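Local coordinates for methylxanthine N3-demethylase NdmB (Pseudomonas putida, PDB 6ICL), which removes the N3-methyl group of theobromine and related methylxanthines as formaldehyde, using O2 and NADH, as a Rieske non-heme iron oxygenase in bacterial caffeine degradation, at residues E358-R361 with D362-T366; W345-E348 with L349-A353; K337-V340 with Q341-W345; L68-N72 with S73-A77. One frame throughout, in Å; residues are numbered along the deposited sequence.

Contact 1. Residues E358-R361 with D362-T366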
loop_
_atom_site.group_PDB
_atom_site.type_symbol
_atom_site.label_atom_id
_atom_site.label_comp_id
_atom_site.label_asym_id
_atom_site.label_seq_id
_atom_site.Cartn_x
_atom_site.Cartn_y
_atom_site.Cartn_z
ATOM N N GLU A 358 -22.441 28.347 -40.630
ATOM C CA GLU A 358 -23.856 28.276 -40.971
ATOM C C GLU A 358 -24.358 26.838 -40.938
ATOM O O GLU A 358 -25.478 26.579 -40.484
ATOM C CB GLU A 358 -24.103 28.929 -42.334
ATOM C CG GLU A 358 -25.016 30.160 -42.258
ATOM C CD GLU A 358 -24.735 31.046 -41.030
ATOM O OE1 GLU A 358 -25.641 31.179 -40.163
ATOM O OE2 GLU A 358 -23.609 31.595 -40.925
ATOM N N ALA A 359 -23.546 25.886 -41.391
ATOM C CA ALA A 359 -23.949 24.484 -41.308
ATOM C C ALA A 359 -24.206 24.071 -39.860
ATOM O O ALA A 359 -25.244 23.472 -39.537
ATOM C CB ALA A 359 -22.877 23.599 -41.936
ATOM N N PHE A 360 -23.277 24.415 -38.967
ATOM C CA PHE A 360 -23.425 24.071 -37.557
ATOM C C PHE A 360 -24.672 24.708 -36.960
ATOM O O PHE A 360 -25.480 24.031 -36.311
ATOM C CB PHE A 360 -22.180 24.511 -36.786
ATOM C CG PHE A 360 -22.177 24.081 -35.344
ATOM C CD1 PHE A 360 -21.897 22.770 -35.005
ATOM C CD2 PHE A 360 -22.455 24.985 -34.336
ATOM C CE1 PHE A 360 -21.887 22.362 -33.680
ATOM C CE2 PHE A 360 -22.441 24.589 -33.003
ATOM C CZ PHE A 360 -22.161 23.272 -32.681
ATOM N N ARG A 361 -24.842 26.022 -37.162
ATOM C CA ARG A 361 -25.981 26.711 -36.562
ATOM C C ARG A 361 -27.295 26.101 -37.024
ATOM O O ARG A 361 -28.259 26.015 -36.248
ATOM C CB ARG A 361 -25.940 28.205 -36.892
ATOM C CG ARG A 361 -24.752 28.961 -36.298
ATOM C CD ARG A 361 -24.721 30.428 -36.748
ATOM N NE ARG A 361 -25.999 31.098 -36.539
ATOM C CZ ARG A 361 -26.323 31.775 -35.444
ATOM N NH1 ARG A 361 -25.459 31.875 -34.441
ATOM N NH2 ARG A 361 -27.518 32.344 -35.348
ATOM N N ASP A 362 -27.352 25.665 -38.288
ATOM C CA ASP A 362 -28.554 25.010 -38.793
ATOM C C ASP A 362 -28.794 23.699 -38.068
ATOM O O ASP A 362 -29.921 23.405 -37.649
ATOM C CB ASP A 362 -28.434 24.767 -40.298
ATOM C CG ASP A 362 -28.793 25.992 -41.118
ATOM O OD1 ASP A 362 -29.568 26.846 -40.628
ATOM O OD2 ASP A 362 -28.304 26.086 -42.263
ATOM N N SER A 363 -27.741 22.896 -37.918
ATOM C CA SER A 363 -27.876 21.609 -37.247
ATOM C C SER A 363 -28.322 21.781 -35.793
ATOM O O SER A 363 -29.225 21.073 -35.328
ATOM C CB SER A 363 -26.559 20.850 -37.328
ATOM O OG SER A 363 -26.694 19.594 -36.683
ATOM N N VAL A 364 -27.718 22.733 -35.069
ATOM C CA VAL A 364 -28.094 22.973 -33.671
ATOM C C VAL A 364 -29.530 23.478 -33.579
ATOM O O VAL A 364 -30.332 22.992 -32.771
ATOM C CB VAL A 364 -27.126 23.977 -33.007
ATOM C CG1 VAL A 364 -27.631 24.375 -31.631
ATOM C CG2 VAL A 364 -25.713 23.433 -32.902
ATOM N N LEU A 365 -29.870 24.487 -34.391
ATOM C CA LEU A 365 -31.070 25.288 -34.152
ATOM C C LEU A 365 -32.323 24.811 -34.883
ATOM O O LEU A 365 -33.430 25.219 -34.503
ATOM C CB LEU A 365 -30.793 26.740 -34.536
ATOM C CG LEU A 365 -29.712 27.417 -33.700
ATOM C CD1 LEU A 365 -29.230 28.682 -34.396
ATOM C CD2 LEU A 365 -30.265 27.733 -32.314
ATOM N N THR A 366 -32.200 23.971 -35.907
ATOM C CA THR A 366 -33.375 23.553 -36.679
ATOM C C THR A 366 -34.217 22.550 -35.897
ATOM O O THR A 366 -33.762 21.434 -35.617
ATOM C CB THR A 366 -32.950 22.936 -38.011
ATOM O OG1 THR A 366 -32.316 23.931 -38.828
ATOM C CG2 THR A 366 -34.155 22.354 -38.735
#

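Contact 2. Residues W345-E348 with L349-A353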
loop_
_atom_site.group_PDB
_atom_site.type_symbol
_atom_site.label_atom_id
_atom_site.label_comp_id
_atom_site.label_asym_id
_atom_site.label_seq_id
_atom_site.Cartn_x
_atom_site.Cartn_y
_atom_site.Cartn_z
ATOM N N TRP A 345 -27.853 12.790 -34.439
ATOM C CA TRP A 345 -27.619 14.217 -34.290
ATOM C C TRP A 345 -26.167 14.501 -33.944
ATOM O O TRP A 345 -25.610 15.497 -34.417
ATOM C CB TRP A 345 -28.567 14.802 -33.246
ATOM C CG TRP A 345 -28.759 16.275 -33.368
ATOM C CD1 TRP A 345 -28.184 17.106 -34.293
ATOM C CD2 TRP A 345 -29.588 17.099 -32.548
ATOM N NE1 TRP A 345 -28.595 18.400 -34.081
ATOM C CE2 TRP A 345 -29.461 18.422 -33.021
ATOM C CE3 TRP A 345 -30.414 16.850 -31.447
ATOM C CZ2 TRP A 345 -30.129 19.487 -32.441
ATOM C CZ3 TRP A 345 -31.092 17.918 -30.875
ATOM C CH2 TRP A 345 -30.950 19.216 -31.380
ATOM N N HIS A 346 -25.517 13.621 -33.171
ATOM C CA HIS A 346 -24.089 13.794 -32.916
ATOM C C HIS A 346 -23.298 13.750 -34.222
ATOM O O HIS A 346 -22.432 14.595 -34.460
ATOM C CB HIS A 346 -23.586 12.727 -31.934
ATOM C CG HIS A 346 -23.464 13.214 -30.525
ATOM N ND1 HIS A 346 -22.277 13.699 -30.010
ATOM C CD2 HIS A 346 -24.379 13.313 -29.528
ATOM C CE1 HIS A 346 -22.466 14.068 -28.754
ATOM N NE2 HIS A 346 -23.731 13.843 -28.436
ATOM N N LYS A 347 -23.605 12.780 -35.093
ATOM C CA LYS A 347 -22.875 12.664 -36.359
ATOM C C LYS A 347 -23.087 13.888 -37.232
ATOM O O LYS A 347 -22.146 14.392 -37.853
ATOM C CB LYS A 347 -23.316 11.410 -37.120
ATOM C CG LYS A 347 -22.502 11.142 -38.390
ATOM C CD LYS A 347 -21.038 10.927 -38.025
ATOM C CE LYS A 347 -20.170 10.563 -39.218
ATOM N NZ LYS A 347 -18.709 10.647 -38.869
ATOM N N GLU A 348 -24.324 14.375 -37.291
ATOM C CA GLU A 348 -24.631 15.542 -38.102
ATOM C C GLU A 348 -23.931 16.784 -37.559
ATOM O O GLU A 348 -23.373 17.581 -38.325
ATOM C CB GLU A 348 -26.147 15.727 -38.143
ATOM C CG GLU A 348 -26.637 17.014 -38.780
ATOM C CD GLU A 348 -28.142 17.156 -38.661
ATOM O OE1 GLU A 348 -28.852 16.113 -38.688
ATOM O OE2 GLU A 348 -28.609 18.307 -38.513
ATOM N N LEU A 349 -23.944 16.951 -36.228
ATOM C CA LEU A 349 -23.232 18.058 -35.593
ATOM C C LEU A 349 -21.738 17.975 -35.855
ATOM O O LEU A 349 -21.093 18.990 -36.145
ATOM C CB LEU A 349 -23.502 18.056 -34.092
ATOM C CG LEU A 349 -24.926 18.410 -33.713
ATOM C CD1 LEU A 349 -25.229 17.911 -32.302
ATOM C CD2 LEU A 349 -25.139 19.911 -33.815
ATOM N N SER A 350 -21.170 16.778 -35.757
ATOM C CA SER A 350 -19.747 16.607 -36.028
ATOM C C SER A 350 -19.394 17.039 -37.449
ATOM O O SER A 350 -18.357 17.674 -37.681
ATOM C CB SER A 350 -19.366 15.144 -35.802
ATOM O OG SER A 350 -18.057 14.875 -36.251
ATOM N N LEU A 351 -20.245 16.695 -38.418
ATOM C CA LEU A 351 -19.971 17.071 -39.804
ATOM C C LEU A 351 -20.249 18.547 -40.033
ATOM O O LEU A 351 -19.471 19.224 -40.714
ATOM C CB LEU A 351 -20.806 16.220 -40.753
ATOM C CG LEU A 351 -20.523 14.728 -40.688
ATOM C CD1 LEU A 351 -21.648 13.949 -41.349
ATOM C CD2 LEU A 351 -19.210 14.470 -41.366
ATOM N N SER A 352 -21.340 19.066 -39.452
ATOM C CA SER A 352 -21.704 20.466 -39.667
ATOM C C SER A 352 -20.616 21.404 -39.175
ATOM O O SER A 352 -20.350 22.445 -39.794
ATOM C CB SER A 352 -23.016 20.790 -38.961
ATOM O OG SER A 352 -24.073 20.013 -39.467
ATOM N N ALA A 353 -19.984 21.064 -38.053
ATOM C CA ALA A 353 -18.973 21.951 -37.500
ATOM C C ALA A 353 -17.769 22.023 -38.418
ATOM O O ALA A 353 -17.168 23.088 -38.580
ATOM C CB ALA A 353 -18.564 21.485 -36.102
HETATM O O HOH W 1 -17.374 12.733 -37.661
#

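Contact 3. Residues K337-V340 with Q341-W345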
loop_
_atom_site.group_PDB
_atom_site.type_symbol
_atom_site.label_atom_id
_atom_site.label_comp_id
_atom_site.label_asym_id
_atom_site.label_seq_id
_atom_site.Cartn_x
_atom_site.Cartn_y
_atom_site.Cartn_z
ATOM N N LYS A 337 -34.364 3.550 -30.193
ATOM C CA LYS A 337 -34.751 4.749 -30.939
ATOM C C LYS A 337 -34.088 6.016 -30.387
ATOM O O LYS A 337 -33.524 6.822 -31.140
ATOM C CB LYS A 337 -36.285 4.870 -30.902
ATOM C CG LYS A 337 -36.926 6.002 -31.703
ATOM C CD LYS A 337 -38.455 5.943 -31.503
ATOM C CE LYS A 337 -39.234 6.602 -32.639
ATOM N NZ LYS A 337 -38.627 7.921 -32.961
ATOM N N ILE A 338 -34.156 6.214 -29.071
ATOM C CA ILE A 338 -33.501 7.376 -28.460
ATOM C C ILE A 338 -32.014 7.387 -28.781
ATOM O O ILE A 338 -31.461 8.395 -29.235
ATOM C CB ILE A 338 -33.740 7.379 -26.942
ATOM C CG1 ILE A 338 -35.227 7.590 -26.644
ATOM C CG2 ILE A 338 -32.873 8.427 -26.279
ATOM C CD1 ILE A 338 -35.616 7.175 -25.226
ATOM N N SER A 339 -31.341 6.266 -28.548
ATOM C CA SER A 339 -29.907 6.199 -28.815
ATOM C C SER A 339 -29.600 6.455 -30.292
ATOM O O SER A 339 -28.638 7.162 -30.625
ATOM C CB SER A 339 -29.390 4.833 -28.360
ATOM O OG SER A 339 -28.259 4.456 -29.092
ATOM N N VAL A 340 -30.415 5.900 -31.197
ATOM C CA VAL A 340 -30.184 6.112 -32.626
ATOM C C VAL A 340 -30.343 7.586 -32.988
ATOM O O VAL A 340 -29.516 8.159 -33.707
ATOM C CB VAL A 340 -31.129 5.200 -33.440
ATOM C CG1 VAL A 340 -31.121 5.564 -34.924
ATOM C CG2 VAL A 340 -30.712 3.763 -33.269
ATOM N N GLN A 341 -31.384 8.233 -32.472
ATOM C CA GLN A 341 -31.567 9.664 -32.730
ATOM C C GLN A 341 -30.435 10.491 -32.123
ATOM O O GLN A 341 -30.007 11.502 -32.696
ATOM C CB GLN A 341 -32.921 10.116 -32.180
ATOM C CG GLN A 341 -34.084 9.501 -32.944
ATOM C CD GLN A 341 -33.917 9.688 -34.448
ATOM O OE1 GLN A 341 -33.706 10.806 -34.929
ATOM N NE2 GLN A 341 -33.978 8.593 -35.188
ATOM N N PHE A 342 -29.926 10.060 -30.971
ATOM C CA PHE A 342 -28.788 10.732 -30.349
ATOM C C PHE A 342 -27.545 10.611 -31.224
ATOM O O PHE A 342 -26.867 11.607 -31.524
ATOM C CB PHE A 342 -28.566 10.110 -28.969
ATOM C CG PHE A 342 -27.412 10.689 -28.187
ATOM C CD1 PHE A 342 -27.487 11.971 -27.642
ATOM C CD2 PHE A 342 -26.292 9.914 -27.922
ATOM C CE1 PHE A 342 -26.432 12.479 -26.877
ATOM C CE2 PHE A 342 -25.225 10.409 -27.151
ATOM C CZ PHE A 342 -25.303 11.694 -26.628
ATOM N N ARG A 343 -27.240 9.391 -31.656
ATOM C CA ARG A 343 -26.105 9.174 -32.548
ATOM C C ARG A 343 -26.259 9.936 -33.864
ATOM O O ARG A 343 -25.291 10.522 -34.366
ATOM C CB ARG A 343 -25.943 7.678 -32.801
ATOM C CG ARG A 343 -25.649 6.918 -31.534
ATOM C CD ARG A 343 -25.486 5.456 -31.754
ATOM N NE ARG A 343 -25.099 4.837 -30.499
ATOM C CZ ARG A 343 -24.304 3.784 -30.384
ATOM N NH1 ARG A 343 -23.800 3.216 -31.463
ATOM N NH2 ARG A 343 -23.996 3.308 -29.187
ATOM N N LYS A 344 -27.472 9.957 -34.428
ATOM C CA LYS A 344 -27.709 10.699 -35.668
ATOM C C LYS A 344 -27.356 12.164 -35.506
ATOM O O LYS A 344 -26.651 12.744 -36.340
ATOM C CB LYS A 344 -29.174 10.580 -36.093
ATOM C CG LYS A 344 -29.569 9.261 -36.726
ATOM C CD LYS A 344 -30.879 9.441 -37.529
ATOM C CE LYS A 344 -31.448 8.108 -38.055
ATOM N NZ LYS A 344 -30.574 7.428 -39.059
ATOM N N TRP A 345 -27.853 12.790 -34.439
ATOM C CA TRP A 345 -27.619 14.217 -34.290
ATOM C C TRP A 345 -26.167 14.501 -33.944
ATOM O O TRP A 345 -25.610 15.497 -34.417
ATOM C CB TRP A 345 -28.567 14.802 -33.246
ATOM C CG TRP A 345 -28.759 16.275 -33.368
ATOM C CD1 TRP A 345 -28.184 17.106 -34.293
ATOM C CD2 TRP A 345 -29.588 17.099 -32.548
ATOM N NE1 TRP A 345 -28.595 18.400 -34.081
ATOM C CE2 TRP A 345 -29.461 18.422 -33.021
ATOM C CE3 TRP A 345 -30.414 16.850 -31.447
ATOM C CZ2 TRP A 345 -30.129 19.487 -32.441
ATOM C CZ3 TRP A 345 -31.092 17.918 -30.875
ATOM C CH2 TRP A 345 -30.950 19.216 -31.380
#

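Contact 4. Residues L68-N72 with S73-A77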
loop_
_atom_site.group_PDB
_atom_site.type_symbol
_atom_site.label_atom_id
_atom_site.label_comp_id
_atom_site.label_asym_id
_atom_site.label_seq_id
_atom_site.Cartn_x
_atom_site.Cartn_y
_atom_site.Cartn_z
ATOM N N LEU A 68 -8.978 27.468 -13.617
ATOM C CA LEU A 68 -10.092 28.251 -13.114
ATOM C C LEU A 68 -9.594 29.115 -11.966
ATOM O O LEU A 68 -8.845 28.644 -11.102
ATOM C CB LEU A 68 -11.229 27.347 -12.619
ATOM C CG LEU A 68 -11.773 26.317 -13.625
ATOM C CD1 LEU A 68 -12.879 25.486 -13.003
ATOM C CD2 LEU A 68 -12.275 27.000 -14.912
ATOM N N ALA A 69 -10.002 30.379 -11.951
ATOM C CA ALA A 69 -9.716 31.233 -10.810
ATOM C C ALA A 69 -10.822 32.265 -10.692
ATOM O O ALA A 69 -11.408 32.690 -11.698
ATOM C CB ALA A 69 -8.366 31.937 -10.944
ATOM N N ARG A 70 -11.104 32.666 -9.463
ATOM C CA ARG A 70 -12.121 33.679 -9.216
ATOM C C ARG A 70 -11.401 35.004 -9.051
ATOM O O ARG A 70 -10.645 35.188 -8.093
ATOM C CB ARG A 70 -12.975 33.360 -7.993
ATOM C CG ARG A 70 -14.022 34.443 -7.744
ATOM C CD ARG A 70 -15.308 33.846 -7.249
ATOM N NE ARG A 70 -15.057 32.968 -6.119
ATOM C CZ ARG A 70 -15.947 32.130 -5.618
ATOM N NH1 ARG A 70 -17.160 32.052 -6.144
ATOM N NH2 ARG A 70 -15.622 31.374 -4.583
ATOM N N LEU A 71 -11.608 35.904 -10.016
ATOM C CA LEU A 71 -10.993 37.221 -10.052
ATOM C C LEU A 71 -12.121 38.252 -10.011
ATOM O O LEU A 71 -12.994 38.248 -10.885
ATOM C CB LEU A 71 -10.148 37.403 -11.318
ATOM C CG LEU A 71 -9.012 36.409 -11.604
ATOM C CD1 LEU A 71 -8.227 36.837 -12.834
ATOM C CD2 LEU A 71 -8.080 36.266 -10.413
ATOM N N ASN A 72 -12.118 39.103 -8.982
ATOM C CA ASN A 72 -13.117 40.166 -8.839
ATOM C C ASN A 72 -14.522 39.591 -8.904
ATOM O O ASN A 72 -15.369 40.052 -9.669
ATOM C CB ASN A 72 -12.927 41.239 -9.910
ATOM C CG ASN A 72 -11.484 41.688 -10.027
ATOM O OD1 ASN A 72 -10.895 42.127 -9.045
ATOM N ND2 ASN A 72 -10.899 41.556 -11.218
ATOM N N SER A 73 -14.746 38.532 -8.126
ATOM C CA SER A 73 -16.026 37.851 -7.959
ATOM C C SER A 73 -16.499 37.078 -9.187
ATOM O O SER A 73 -17.618 36.544 -9.169
ATOM C CB SER A 73 -17.127 38.827 -7.536
ATOM O OG SER A 73 -16.734 39.486 -6.352
ATOM N N LYS A 74 -15.705 36.980 -10.252
ATOM C CA LYS A 74 -16.085 36.133 -11.375
ATOM C C LYS A 74 -15.026 35.067 -11.636
ATOM O O LYS A 74 -13.827 35.367 -11.740
ATOM C CB LYS A 74 -16.306 36.924 -12.673
ATOM C CG LYS A 74 -17.563 36.464 -13.500
ATOM C CD LYS A 74 -17.633 34.923 -13.805
ATOM C CE LYS A 74 -18.827 34.140 -13.115
ATOM N NZ LYS A 74 -18.627 33.636 -11.665
ATOM N N ILE A 75 -15.497 33.843 -11.829
ATOM C CA ILE A 75 -14.630 32.727 -12.170
ATOM C C ILE A 75 -14.287 32.802 -13.642
ATOM O O ILE A 75 -15.169 32.905 -14.502
ATOM C CB ILE A 75 -15.304 31.397 -11.830
ATOM C CG1 ILE A 75 -15.705 31.386 -10.360
ATOM C CG2 ILE A 75 -14.368 30.226 -12.145
ATOM C CD1 ILE A 75 -16.377 30.087 -9.970
ATOM N N ILE A 76 -13.004 32.773 -13.932
ATOM C CA ILE A 76 -12.526 32.759 -15.293
ATOM C C ILE A 76 -11.962 31.376 -15.567
ATOM O O ILE A 76 -11.621 30.613 -14.654
ATOM C CB ILE A 76 -11.456 33.847 -15.508
ATOM C CG1 ILE A 76 -10.245 33.513 -14.653
ATOM C CG2 ILE A 76 -11.994 35.204 -15.072
ATOM C CD1 ILE A 76 -8.924 33.721 -15.337
ATOM N N ALA A 77 -11.873 31.051 -16.847
ATOM C CA ALA A 77 -11.256 29.825 -17.321
ATOM C C ALA A 77 -10.229 30.240 -18.358
ATOM O O ALA A 77 -10.537 31.032 -19.255
ATOM C CB ALA A 77 -12.301 28.860 -17.924
#

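Contact 1. Residues E358-R361 with D362-T366
One face of the F360 ring receives the methyl CG2 of V364, one turn on in helix 357-365. This i to i+4 CH-pi contact puts CG2 3.7 Å from the centroid of the F360 ring, offset toward the rim at CE2 and CZ. The ring reaches V364 because its CG lies anti to the backbone N (chi1 -174°). H35 and F155 also meet the F360 ring, and A353 of helix 337-355 packs on its side chain. With F360 replaced by an alanine, V364 CG2 would probably lose its aromatic face, and a gap would open beside H35 and F155. The R361 guanidinium has L365 CD1 over one face, at 4.2 Å from NH2, the two side chains lying side by side; NH1 donates a hydrogen bond to F155 O. R361 NE makes a long salt bridge of 3.6 Å with E358 OE1. Along the backbone, the V364 N to F360 O hydrogen bond, 2.9 Å with an N-H...O angle of 169°, is the straightest of the four across the segments. Past the helix end at L365, D362 O is gripped from opposite faces of its plane by T366 N at 2.9 Å and T366 OG1 at 2.7 Å.

Contact 2. Residues W345-E348 with L349-A353
The W345 indole, its CG anti to the backbone N (chi1 -159°), and the L349 side chain, its CG anti to the carbonyl carbon (chi1 -69°), meet across one turn of helix 337-355, crossing at a slant. L349 CD1 sits over the face of the five-membered ring of W345, 3.9 Å from its centroid and 21° off the normal, a CH-pi contact of an i to i+4 pair. L349 CG adds a close approach to W345 CD1 at 3.6 Å. The ring is held in place from outside as well: W345 NE1 donates to the carbonyl of S363 in helix 357-365, and R221 makes a cation-pi contact with the indole. E348 extends toward the same neighbours, its carboxylate taking a salt bridge from R221 and a hydrogen bond with S363 OG. On another side of the helix a water links two side chains, accepting from K347 NZ at 2.8 Å and donating to S350 OG at 2.7 Å; K347 NZ also hydrogen-bonds to L26 O and S350 OG to D29 O. E348 O takes two donors from S352, N and OG, both at 2.8 Å, OG standing above the carbonyl plane.

Contact 3. Residues K337-V340 with Q341-W345
Backbone hydrogen bonds carry the contact between K337-V340 and Q341-W345, the first turns of helix 337-355. R343 N reaches S339 O at 2.8 Å with an N-H...O angle of 171°, and K344 N meets V340 O at 2.8 Å; Q341 N to K337 O and F342 N to I338 O complete the i to i+4 set.

Side-chain packing across the segments is sparse. V340 and K344 lie side by side and point the same way, with CG1 of V340 4.0 Å from CE of K344. With CG anti to its carbonyl carbon (chi1 -62°), the R343 side chain starts back beside S339 O, 3.1 Å from CG, then runs extended to NE. The F342 ring, by contrast, leaves the contact to stack on W189 of helix 185-192.

The polar ends of R343, K337 and S339 find partners beyond the two segments. R343 NE forms a salt bridge with E190 and NH2 one with E330, while K337 NZ pairs with E370. S339 OG hydrogen-bonds to R85 of the second subunit, a residue lining the [2Fe-2S] pocket there. A leucine in place of R343 would probably leave E190 and E330 without this positive mate. This polar interface thus sets the cluster side of one subunit beside the iron-bearing domain of the next, as in Rieske oxygenases, where electrons probably pass between subunits.

Contact 4. Residues L68-N72 with S73-A77
I76 N donates to A69 O at 2.7 Å, nearly straight, and A69 N returns a bond to I76 O at 3.2 Å. This hydrogen-bonded pair belongs to the antiparallel hairpin of strands 64-71 and 74-79 in the Rieske domain. L71 and K74 form the next such pair and close a type I' turn; both its hydrogen bonds, L71 N to K74 O at 2.9 Å and K74 N to L71 O, approach from above the carbonyl plane. N72 and S73 take the positive phi values this turn requires; N72 is held by D101 through its backbone N and by E114 through ND2.

L68 and A77, like R70 and I75, are non-hydrogen-bonded pairs whose side chains share one face of the sheet. There L68 CD2 touches A77 CB at 3.5 Å, while R70 CD comes within 4.0 Å of I75 CG1 as their side chains slant past each other. The R70 chain bends at chi2 and chi3; its NH2 makes a salt bridge with E47 and a hydrogen bond to G53 O, NE hydrogen-bonds to H54 ND1, and F46 of helix 43-48 covers L68, R70 and I75.

The other face carries A69, L71, K74 and I76, with V94 packing on A69 and L71. I76 CG1 stands between the backbone N and the carbonyl carbon (chi1 65°), which brings it to 3.3 Å from A69 O, and its CD1 ends 4.1 Å from L71 CD1.

From the N terminus, contact 4 comes first, closing the tight 71-74 turn of a hairpin in the Rieske domain. The other three follow in series near the C-terminal end. Contact 3 opens helix 337-355 and contact 2 continues it, the two sharing W345; neither encloses a loop, being successive turns of one helix. Contact 1 follows on helix 357-365, which folds back against contact 2, their centres 9 Å apart, with S363 tying the two helices together. None of the contacts nests within or crosses another. Contact 4 stands apart, its nearest atoms about 19 Å from contact 1, and lies across the chain's centre from contact 3.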